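Local structure of beta-galactosidase (Marinomonas sp. ef1, 6Y2K) at residues L546-L560 and N567-S581. The protein probably hydrolyses terminal beta-D-galactosyl residues of beta-galactosides as a cold-active, hexameric glycoside hydrolase of family GH42. Sequence-based numbering, arbitrary orientation.
Sequences LKHWHEQIKTELPCL and NPVLMGEGRHYYLGS
Glu551 reaches from the strand 549-555 to the hydroxyl of Tyr578, and its chain can be followed atom by atom. CB and CG both run past the carbonyl oxygen of Gly580, the same oxygen that takes the backbone N-H of Glu551; CD still lies close to it and also to Tyr578 OH. With CG anti to the carbonyl carbon of Glu551 itself (chi1 -72°) and the chain extended beyond it, the carboxylate arrives at the ring edge, nearly coplanar with the tyrosine. There OE1 accepts from Tyr578 OH on its syn lone pair, at a short 2.5 Å, while OE2 takes Trp549 NE1 and also the backbone N of Arg496. A carboxylate suits this buried place because its two oxygens satisfy several donors at once.

Asn567, in the modelled one of its two conformers, matches a strand edge in much the same way a peptide would. Its OD1 receives Ile553 N almost straight (176°), and its ND2 gives to Glu551 O at 3.0 Å; the second conformer makes this pairing less certain. A water donates to Glu551 O and Pro568 O and accepts from Ser581 OG, bridging the two segments.

The segments belong to the trimerisation domain of this GH42 enzyme, where 559-563 and 568-573 form a beta hairpin in a mixed sheet. Its antiparallel pairing includes Leu560 N to Leu570 O and Gly572 N to Pro558 O, the latter at 2.9 Å; the backbone angles of Gly572 would jam a CB against the preceding carbonyl.

Ile553 meets Met571 tip to tip, its CG2 3.9 Å from SD. Its CD1 lies at the Tyr578 ring edge, 3.7 Å from CE2. The bent, flexible methionine also brings SD to Thr555 CG2, whereas the compact Cys559 sets SG 3.7 Å from Pro568 CB.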
ATOM      1  N   LEU A 546       0.462  14.327  19.944  1.00 16.51           N
ATOM      2  CA  LEU A 546      -0.811  14.917  20.329  1.00 16.43           C
ATOM      3  C   LEU A 546      -1.671  15.080  19.082  1.00 16.64           C
ATOM      4  O   LEU A 546      -1.148  15.176  17.974  1.00 16.41           O
ATOM      5  CB  LEU A 546      -0.591  16.263  21.011  1.00 16.22           C
ATOM      6  CG  LEU A 546      -0.104  17.448  20.164  1.00 15.86           C
ATOM      7  CD1 LEU A 546      -1.266  18.248  19.575  1.00 15.99           C
ATOM      8  CD2 LEU A 546       0.764  18.346  21.025  1.00 15.97           C
ATOM      9  N   LYS A 547      -2.987  15.123  19.274  1.00 17.11           N
ATOM     10  CA  LYS A 547      -3.939  15.291  18.182  1.00 17.30           C
ATOM     11  C   LYS A 547      -5.130  16.141  18.604  1.00 16.83           C
ATOM     12  O   LYS A 547      -5.420  16.264  19.794  1.00 16.93           O
ATOM     13  CB  LYS A 547      -4.426  13.931  17.674  1.00 18.68           C
ATOM     14  CG  LYS A 547      -5.003  13.010  18.736  1.00 19.96           C
ATOM     15  CD  LYS A 547      -5.178  11.596  18.183  1.00 21.27           C
ATOM     16  CE  LYS A 547      -5.765  10.648  19.228  1.00 22.20           C
ATOM     17  NZ  LYS A 547      -6.132   9.331  18.615  1.00 23.40           N
ATOM     18  N   HIS A 548      -5.775  16.761  17.620  1.00 16.23           N
ATOM     19  CA  HIS A 548      -7.094  17.420  17.744  1.00 16.55           C
ATOM     20  C   HIS A 548      -7.115  18.780  18.425  1.00 16.15           C
ATOM     21  O   HIS A 548      -7.763  19.715  17.922  1.00 16.40           O
ATOM     22  CB  HIS A 548      -8.147  16.510  18.418  1.00 17.00           C
ATOM     23  CG  HIS A 548      -8.260  15.149  17.804  1.00 17.25           C
ATOM     24  ND1 HIS A 548      -8.675  14.046  18.521  1.00 17.69           N
ATOM     25  CD2 HIS A 548      -8.020  14.713  16.544  1.00 17.33           C
ATOM     26  CE1 HIS A 548      -8.679  12.988  17.728  1.00 17.62           C
ATOM     27  NE2 HIS A 548      -8.288  13.366  16.525  1.00 17.55           N
ATOM     28  N   TRP A 549      -6.452  18.877  19.576  1.00 15.80           N
ATOM     29  CA  TRP A 549      -6.508  20.049  20.438  1.00 15.40           C
ATOM     30  C   TRP A 549      -5.121  20.309  21.033  1.00 15.11           C
ATOM     31  O   TRP A 549      -4.530  19.428  21.641  1.00 14.54           O
ATOM     32  CB  TRP A 549      -7.520  19.797  21.552  1.00 15.13           C
ATOM     33  CG  TRP A 549      -7.921  21.021  22.286  1.00 15.03           C
ATOM     34  CD1 TRP A 549      -7.400  21.486  23.459  1.00 15.35           C
ATOM     35  CD2 TRP A 549      -8.931  21.949  21.899  1.00 15.06           C
ATOM     36  NE1 TRP A 549      -8.023  22.654  23.827  1.00 15.16           N
ATOM     37  CE2 TRP A 549      -8.972  22.959  22.887  1.00 15.27           C
ATOM     38  CE3 TRP A 549      -9.808  22.027  20.807  1.00 15.28           C
ATOM     39  CZ2 TRP A 549      -9.866  24.038  22.825  1.00 15.42           C
ATOM     40  CZ3 TRP A 549     -10.694  23.097  20.740  1.00 15.38           C
ATOM     41  CH2 TRP A 549     -10.715  24.094  21.747  1.00 15.37           C
ATOM     42  N   HIS A 550      -4.626  21.528  20.840  1.00 14.97           N
ATOM     43  CA  HIS A 550      -3.226  21.873  21.081  1.00 14.94           C
ATOM     44  C   HIS A 550      -3.169  23.295  21.638  1.00 14.91           C
ATOM     45  O   HIS A 550      -3.080  24.267  20.889  1.00 14.92           O
ATOM     46  CB  HIS A 550      -2.455  21.714  19.750  1.00 14.88           C
ATOM     47  CG  HIS A 550      -0.989  22.024  19.814  1.00 14.65           C
ATOM     48  ND1 HIS A 550      -0.307  22.566  18.744  1.00 14.80           N
ATOM     49  CD2 HIS A 550      -0.066  21.825  20.786  1.00 14.53           C
ATOM     50  CE1 HIS A 550       0.967  22.712  19.064  1.00 14.85           C
ATOM     51  NE2 HIS A 550       1.143  22.261  20.293  1.00 14.82           N
ATOM     52  N   GLU A 551      -3.256  23.410  22.960  1.00 15.35           N
ATOM     53  CA  GLU A 551      -3.274  24.726  23.614  1.00 15.17           C
ATOM     54  C   GLU A 551      -1.889  25.342  23.651  1.00 15.38           C
ATOM     55  O   GLU A 551      -0.921  24.662  23.983  1.00 15.86           O
ATOM     56  CB  GLU A 551      -3.844  24.634  25.034  1.00 15.14           C
ATOM     57  CG  GLU A 551      -5.340  24.393  25.047  1.00 15.22           C
ATOM     58  CD  GLU A 551      -5.891  23.981  26.394  1.00 15.08           C
ATOM     59  OE1 GLU A 551      -5.138  23.975  27.403  1.00 15.20           O
ATOM     60  OE2 GLU A 551      -7.101  23.665  26.430  1.00 14.84           O
ATOM     61  N   GLN A 552      -1.808  26.624  23.299  1.00 15.67           N
ATOM     62  CA  GLN A 552      -0.588  27.419  23.406  1.00 16.22           C
ATOM     63  C   GLN A 552      -0.606  28.071  24.791  1.00 16.55           C
ATOM     64  O   GLN A 552      -1.467  28.923  25.059  1.00 16.99           O
ATOM     65  CB  GLN A 552      -0.549  28.483  22.308  1.00 16.44           C
ATOM     66  CG  GLN A 552       0.687  29.373  22.331  1.00 16.87           C
ATOM     67  CD  GLN A 552       0.635  30.466  21.273  1.00 17.30           C
ATOM     68  OE1 GLN A 552       0.481  30.184  20.075  1.00 19.12           O
ATOM     69  NE2 GLN A 552       0.779  31.705  21.703  1.00 15.98           N
ATOM     70  N   ILE A 553       0.335  27.680  25.653  1.00 16.56           N
ATOM     71  CA  ILE A 553       0.278  27.990  27.090  1.00 16.58           C
ATOM     72  C   ILE A 553       1.542  28.717  27.558  1.00 18.20           C
ATOM     73  O   ILE A 553       2.651  28.405  27.114  1.00 17.75           O
ATOM     74  CB  ILE A 553       0.084  26.695  27.913  1.00 16.15           C
ATOM     75  CG1 ILE A 553      -1.311  26.104  27.655  1.00 15.94           C
ATOM     76  CG2 ILE A 553       0.260  26.935  29.416  1.00 16.06           C
ATOM     77  CD1 ILE A 553      -1.491  24.684  28.158  1.00 15.75           C
ATOM     78  N   LYS A 554       1.352  29.689  28.448  1.00 20.04           N
ATOM     79  CA  LYS A 554       2.441  30.334  29.175  1.00 21.98           C
ATOM     80  C   LYS A 554       2.315  29.951  30.646  1.00 20.87           C
ATOM     81  O   LYS A 554       1.239  30.073  31.239  1.00 19.94           O
ATOM     82  CB  LYS A 554       2.397  31.855  29.001  1.00 25.06           C
ATOM     83  CG  LYS A 554       3.537  32.575  29.714  1.00 28.32           C
ATOM     84  CD  LYS A 554       3.785  33.962  29.140  1.00 31.74           C
ATOM     85  CE  LYS A 554       4.970  34.642  29.817  1.00 34.51           C
ATOM     86  NZ  LYS A 554       5.593  35.679  28.941  1.00 37.29           N
ATOM     87  N   THR A 555       3.403  29.450  31.220  1.00 20.66           N
ATOM     88  CA  THR A 555       3.434  29.044  32.627  1.00 20.50           C
ATOM     89  C   THR A 555       4.865  29.020  33.143  1.00 21.01           C
ATOM     90  O   THR A 555       5.798  28.872  32.361  1.00 20.68           O
ATOM     91  CB  THR A 555       2.800  27.650  32.841  1.00 20.26           C
ATOM     92  OG1 THR A 555       2.699  27.363  34.244  1.00 18.97           O
ATOM     93  CG2 THR A 555       3.618  26.539  32.168  1.00 20.64           C
ATOM     94  N   GLU A 556       5.017  29.172  34.460  1.00 21.37           N
ATOM     95  CA  GLU A 556       6.292  28.927  35.135  1.00 22.43           C
ATOM     96  C   GLU A 556       6.326  27.546  35.788  1.00 20.81           C
ATOM     97  O   GLU A 556       7.362  27.130  36.292  1.00 19.39           O
ATOM     98  CB  GLU A 556       6.563  30.009  36.191  1.00 25.27           C
ATOM     99  CG  GLU A 556       6.702  31.415  35.632  1.00 28.68           C
ATOM    100  CD  GLU A 556       7.799  31.537  34.591  1.00 32.88           C
ATOM    101  OE1 GLU A 556       7.571  32.230  33.575  1.00 37.69           O
ATOM    102  OE2 GLU A 556       8.890  30.933  34.776  1.00 37.96           O
ATOM    103  N   LEU A 557       5.211  26.819  35.754  1.00 19.89           N
ATOM    104  CA  LEU A 557       5.172  25.465  36.300  1.00 19.92           C
ATOM    105  C   LEU A 557       6.163  24.555  35.559  1.00 19.71           C
ATOM    106  O   LEU A 557       6.386  24.745  34.367  1.00 18.47           O
ATOM    107  CB  LEU A 557       3.760  24.877  36.195  1.00 19.78           C
ATOM    108  CG  LEU A 557       2.690  25.487  37.091  1.00 19.80           C
ATOM    109  CD1 LEU A 557       1.315  25.024  36.640  1.00 19.94           C
ATOM    110  CD2 LEU A 557       2.925  25.133  38.558  1.00 20.06           C
ATOM    111  N   PRO A 558       6.756  23.564  36.259  1.00 19.42           N
ATOM    112  CA  PRO A 558       7.595  22.609  35.539  1.00 19.76           C
ATOM    113  C   PRO A 558       6.787  21.827  34.506  1.00 19.84           C
ATOM    114  O   PRO A 558       5.618  21.512  34.762  1.00 19.30           O
ATOM    115  CB  PRO A 558       8.078  21.652  36.632  1.00 20.10           C
ATOM    116  CG  PRO A 558       7.850  22.361  37.924  1.00 19.89           C
ATOM    117  CD  PRO A 558       6.651  23.228  37.688  1.00 19.88           C
ATOM    118  N   CYS A 559       7.417  21.524  33.372  1.00 20.05           N
ATOM    119  CA  CYS A 559       6.797  20.778  32.281  1.00 20.08           C
ATOM    120  C   CYS A 559       7.250  19.326  32.309  1.00 19.36           C
ATOM    121  O   CYS A 559       8.444  19.047  32.371  1.00 19.13           O
ATOM    122  CB  CYS A 559       7.184  21.386  30.940  1.00 20.85           C
ATOM    123  SG  CYS A 559       6.391  22.968  30.621  1.00 22.30           S
ATOM    124  N   LEU A 560       6.281  18.416  32.258  1.00 18.65           N
ATOM    125  CA  LEU A 560       6.529  16.981  32.173  1.00 17.95           C
ATOM    126  C   LEU A 560       6.454  16.472  30.731  1.00 17.25           C
ATOM    127  O   LEU A 560       7.005  15.401  30.435  1.00 16.78           O
ATOM    128  CB  LEU A 560       5.536  16.216  33.045  1.00 18.14           C
ATOM    129  CG  LEU A 560       5.524  16.495  34.559  1.00 18.63           C
ATOM    130  CD1 LEU A 560       6.927  16.350  35.148  1.00 18.98           C
ATOM    131  CD2 LEU A 560       4.932  17.856  34.929  1.00 18.22           C
ATOM    132  N   ASN A 567       6.653  24.324  23.841  1.00 19.19           N
ATOM    133  CA  ASN A 567       5.396  24.807  24.445  0.50 18.42           C
ATOM    134  C   ASN A 567       4.883  23.742  25.416  1.00 18.21           C
ATOM    135  O   ASN A 567       4.941  22.554  25.113  1.00 17.83           O
ATOM    136  CB  ASN A 567       4.339  25.151  23.370  0.50 18.21           C
ATOM    137  CG  ASN A 567       2.918  25.319  23.929  0.50 18.00           C
ATOM    138  OD1 ASN A 567       2.602  26.298  24.603  0.50 17.24           O
ATOM    139  ND2 ASN A 567       2.049  24.375  23.602  0.50 17.38           N
ATOM    140  N   PRO A 568       4.384  24.161  26.601  1.00 17.29           N
ATOM    141  CA  PRO A 568       3.875  23.177  27.560  1.00 16.63           C
ATOM    142  C   PRO A 568       2.718  22.308  27.061  1.00 16.11           C
ATOM    143  O   PRO A 568       1.762  22.828  26.489  1.00 15.82           O
ATOM    144  CB  PRO A 568       3.399  24.047  28.730  1.00 16.93           C
ATOM    145  CG  PRO A 568       4.237  25.269  28.659  1.00 16.98           C
ATOM    146  CD  PRO A 568       4.435  25.515  27.198  1.00 17.25           C
ATOM    147  N   VAL A 569       2.838  20.998  27.277  1.00 15.56           N
ATOM    148  CA  VAL A 569       1.774  20.026  27.008  1.00 15.61           C
ATOM    149  C   VAL A 569       1.214  19.484  28.328  1.00 15.73           C
ATOM    150  O   VAL A 569       0.007  19.505  28.536  1.00 15.68           O
ATOM    151  CB  VAL A 569       2.267  18.885  26.085  1.00 15.16           C
ATOM    152  CG1 VAL A 569       1.289  17.705  26.053  1.00 15.09           C
ATOM    153  CG2 VAL A 569       2.499  19.424  24.682  1.00 14.94           C
ATOM    154  N   LEU A 570       2.082  18.997  29.209  1.00 16.28           N
ATOM    155  CA  LEU A 570       1.667  18.578  30.552  1.00 17.20           C
ATOM    156  C   LEU A 570       2.591  19.248  31.562  1.00 16.77           C
ATOM    157  O   LEU A 570       3.811  19.200  31.418  1.00 16.37           O
ATOM    158  CB  LEU A 570       1.681  17.053  30.657  1.00 18.62           C
ATOM    159  CG  LEU A 570       1.450  16.347  32.007  1.00 19.88           C
ATOM    160  CD1 LEU A 570       0.336  16.952  32.818  1.00 20.86           C
ATOM    161  CD2 LEU A 570       1.164  14.869  31.773  1.00 20.98           C
ATOM    162  N   MET A 571       2.000  19.895  32.560  1.00 16.92           N
ATOM    163  CA  MET A 571       2.740  20.740  33.500  1.00 16.87           C
ATOM    164  C   MET A 571       2.171  20.613  34.895  1.00 17.39           C
ATOM    165  O   MET A 571       0.975  20.374  35.069  1.00 17.23           O
ATOM    166  CB  MET A 571       2.692  22.212  33.050  1.00 16.64           C
ATOM    167  CG  MET A 571       1.290  22.840  33.011  1.00 16.29           C
ATOM    168  SD  MET A 571       0.888  23.754  31.509  1.00 16.59           S
ATOM    169  CE  MET A 571       0.835  22.426  30.305  1.00 16.56           C
ATOM    170  N   GLY A 572       3.027  20.801  35.887  1.00 18.03           N
ATOM    171  CA  GLY A 572       2.610  20.733  37.280  1.00 18.80           C
ATOM    172  C   GLY A 572       3.712  20.288  38.215  1.00 19.90           C
ATOM    173  O   GLY A 572       4.851  20.069  37.802  1.00 18.92           O
ATOM    174  N   GLU A 573       3.345  20.152  39.484  1.00 21.42           N
ATOM    175  CA  GLU A 573       4.268  19.754  40.539  1.00 23.39           C
ATOM    176  C   GLU A 573       3.452  19.393  41.761  1.00 24.30           C
ATOM    177  O   GLU A 573       2.283  19.802  41.879  1.00 23.89           O
ATOM    178  CB  GLU A 573       5.253  20.890  40.872  1.00 24.51           C
ATOM    179  CG  GLU A 573       4.603  22.170  41.390  1.00 25.62           C
ATOM    180  CD  GLU A 573       5.557  23.357  41.447  1.00 27.16           C
ATOM    181  OE1 GLU A 573       6.780  23.166  41.283  1.00 28.18           O
ATOM    182  OE2 GLU A 573       5.074  24.494  41.658  1.00 28.89           O
ATOM    183  N   GLY A 574       4.073  18.643  42.669  1.00 25.37           N
ATOM    184  CA  GLY A 574       3.403  18.165  43.871  1.00 25.47           C
ATOM    185  C   GLY A 574       2.209  17.297  43.501  1.00 25.28           C
ATOM    186  O   GLY A 574       2.375  16.232  42.888  1.00 25.75           O
ATOM    187  N   ARG A 575       1.015  17.776  43.848  1.00 24.40           N
ATOM    188  CA  ARG A 575      -0.227  17.032  43.648  1.00 24.88           C
ATOM    189  C   ARG A 575      -1.174  17.639  42.592  1.00 23.28           C
ATOM    190  O   ARG A 575      -2.303  17.172  42.461  1.00 23.28           O
ATOM    191  CB  ARG A 575      -0.966  16.905  44.989  1.00 25.97           C
ATOM    192  CG  ARG A 575      -0.182  16.176  46.076  1.00 27.64           C
ATOM    193  CD  ARG A 575      -1.037  15.915  47.316  1.00 28.60           C
ATOM    194  NE  ARG A 575      -1.321  17.147  48.063  1.00 29.07           N
ATOM    195  CZ  ARG A 575      -2.407  17.925  47.942  1.00 30.92           C
ATOM    196  NH1 ARG A 575      -3.405  17.643  47.094  1.00 30.56           N
ATOM    197  NH2 ARG A 575      -2.502  19.023  48.697  1.00 31.36           N
ATOM    198  N   HIS A 576      -0.730  18.651  41.843  1.00 21.52           N
ATOM    199  CA  HIS A 576      -1.591  19.332  40.864  1.00 21.38           C
ATOM    200  C   HIS A 576      -0.943  19.392  39.478  1.00 20.17           C
ATOM    201  O   HIS A 576       0.186  19.861  39.338  1.00 19.06           O
ATOM    202  CB  HIS A 576      -1.931  20.742  41.352  1.00 22.23           C
ATOM    203  CG  HIS A 576      -2.487  20.775  42.743  1.00 23.72           C
ATOM    204  ND1 HIS A 576      -1.703  21.000  43.856  1.00 24.32           N
ATOM    205  CD2 HIS A 576      -3.745  20.582  43.204  1.00 24.69           C
ATOM    206  CE1 HIS A 576      -2.458  20.954  44.940  1.00 24.79           C
ATOM    207  NE2 HIS A 576      -3.702  20.703  44.573  1.00 24.69           N
ATOM    208  N   TYR A 577      -1.674  18.922  38.460  1.00 19.62           N
ATOM    209  CA  TYR A 577      -1.183  18.870  37.072  1.00 18.99           C
ATOM    210  C   TYR A 577      -2.258  19.341  36.095  1.00 18.31           C
ATOM    211  O   TYR A 577      -3.448  19.133  36.337  1.00 18.44           O
ATOM    212  CB  TYR A 577      -0.721  17.442  36.727  1.00 19.16           C
ATOM    213  CG  TYR A 577       0.373  16.971  37.662  1.00 19.52           C
ATOM    214  CD1 TYR A 577       0.065  16.454  38.923  1.00 19.87           C
ATOM    215  CD2 TYR A 577       1.717  17.102  37.316  1.00 20.31           C
ATOM    216  CE1 TYR A 577       1.064  16.063  39.802  1.00 20.40           C
ATOM    217  CE2 TYR A 577       2.727  16.704  38.180  1.00 20.24           C
ATOM    218  CZ  TYR A 577       2.394  16.186  39.422  1.00 20.91           C
ATOM    219  OH  TYR A 577       3.387  15.798  40.293  1.00 21.78           O
ATOM    220  N   TYR A 578      -1.818  20.009  35.028  1.00 17.31           N
ATOM    221  CA  TYR A 578      -2.670  20.437  33.920  1.00 17.00           C
ATOM    222  C   TYR A 578      -2.141  19.868  32.594  1.00 16.67           C
ATOM    223  O   TYR A 578      -0.939  19.951  32.309  1.00 16.38           O
ATOM    224  CB  TYR A 578      -2.732  21.968  33.809  1.00 16.84           C
ATOM    225  CG  TYR A 578      -3.661  22.433  32.703  1.00 16.91           C
ATOM    226  CD1 TYR A 578      -5.038  22.467  32.900  1.00 16.76           C
ATOM    227  CD2 TYR A 578      -3.170  22.789  31.441  1.00 16.86           C
ATOM    228  CE1 TYR A 578      -5.898  22.858  31.878  1.00 16.62           C
ATOM    229  CE2 TYR A 578      -4.024  23.194  30.418  1.00 16.47           C
ATOM    230  CZ  TYR A 578      -5.387  23.219  30.640  1.00 16.26           C
ATOM    231  OH  TYR A 578      -6.258  23.611  29.644  1.00 15.82           O
ATOM    232  N   LEU A 579      -3.058  19.330  31.788  1.00 15.98           N
ATOM    233  CA  LEU A 579      -2.764  18.826  30.450  1.00 15.40           C
ATOM    234  C   LEU A 579      -3.475  19.719  29.438  1.00 15.35           C
ATOM    235  O   LEU A 579      -4.689  19.877  29.506  1.00 15.46           O
ATOM    236  CB  LEU A 579      -3.251  17.377  30.333  1.00 15.37           C
ATOM    237  CG  LEU A 579      -3.250  16.675  28.963  1.00 15.10           C
ATOM    238  CD1 LEU A 579      -1.842  16.569  28.401  1.00 15.15           C
ATOM    239  CD2 LEU A 579      -3.886  15.300  29.088  1.00 15.20           C
ATOM    240  N   GLY A 580      -2.725  20.276  28.494  1.00 15.32           N
ATOM    241  CA  GLY A 580      -3.246  21.242  27.529  1.00 15.41           C
ATOM    242  C   GLY A 580      -3.448  20.741  26.106  1.00 15.59           C
ATOM    243  O   GLY A 580      -3.997  21.470  25.284  1.00 15.47           O
ATOM    244  N   SER A 581      -2.987  19.522  25.800  1.00 15.47           N
ATOM    245  CA  SER A 581      -3.211  18.908  24.485  1.00 15.38           C
ATOM    246  C   SER A 581      -3.738  17.489  24.637  1.00 15.37           C
ATOM    247  O   SER A 581      -3.461  16.833  25.655  1.00 15.68           O
ATOM    248  CB  SER A 581      -1.916  18.885  23.666  1.00 15.38           C
ATOM    249  OG  SER A 581      -1.405  20.202  23.452  1.00 15.01           O
TER
HETATM  250  O   HOH W   1      -0.595  22.205  25.087  1.00 13.57           O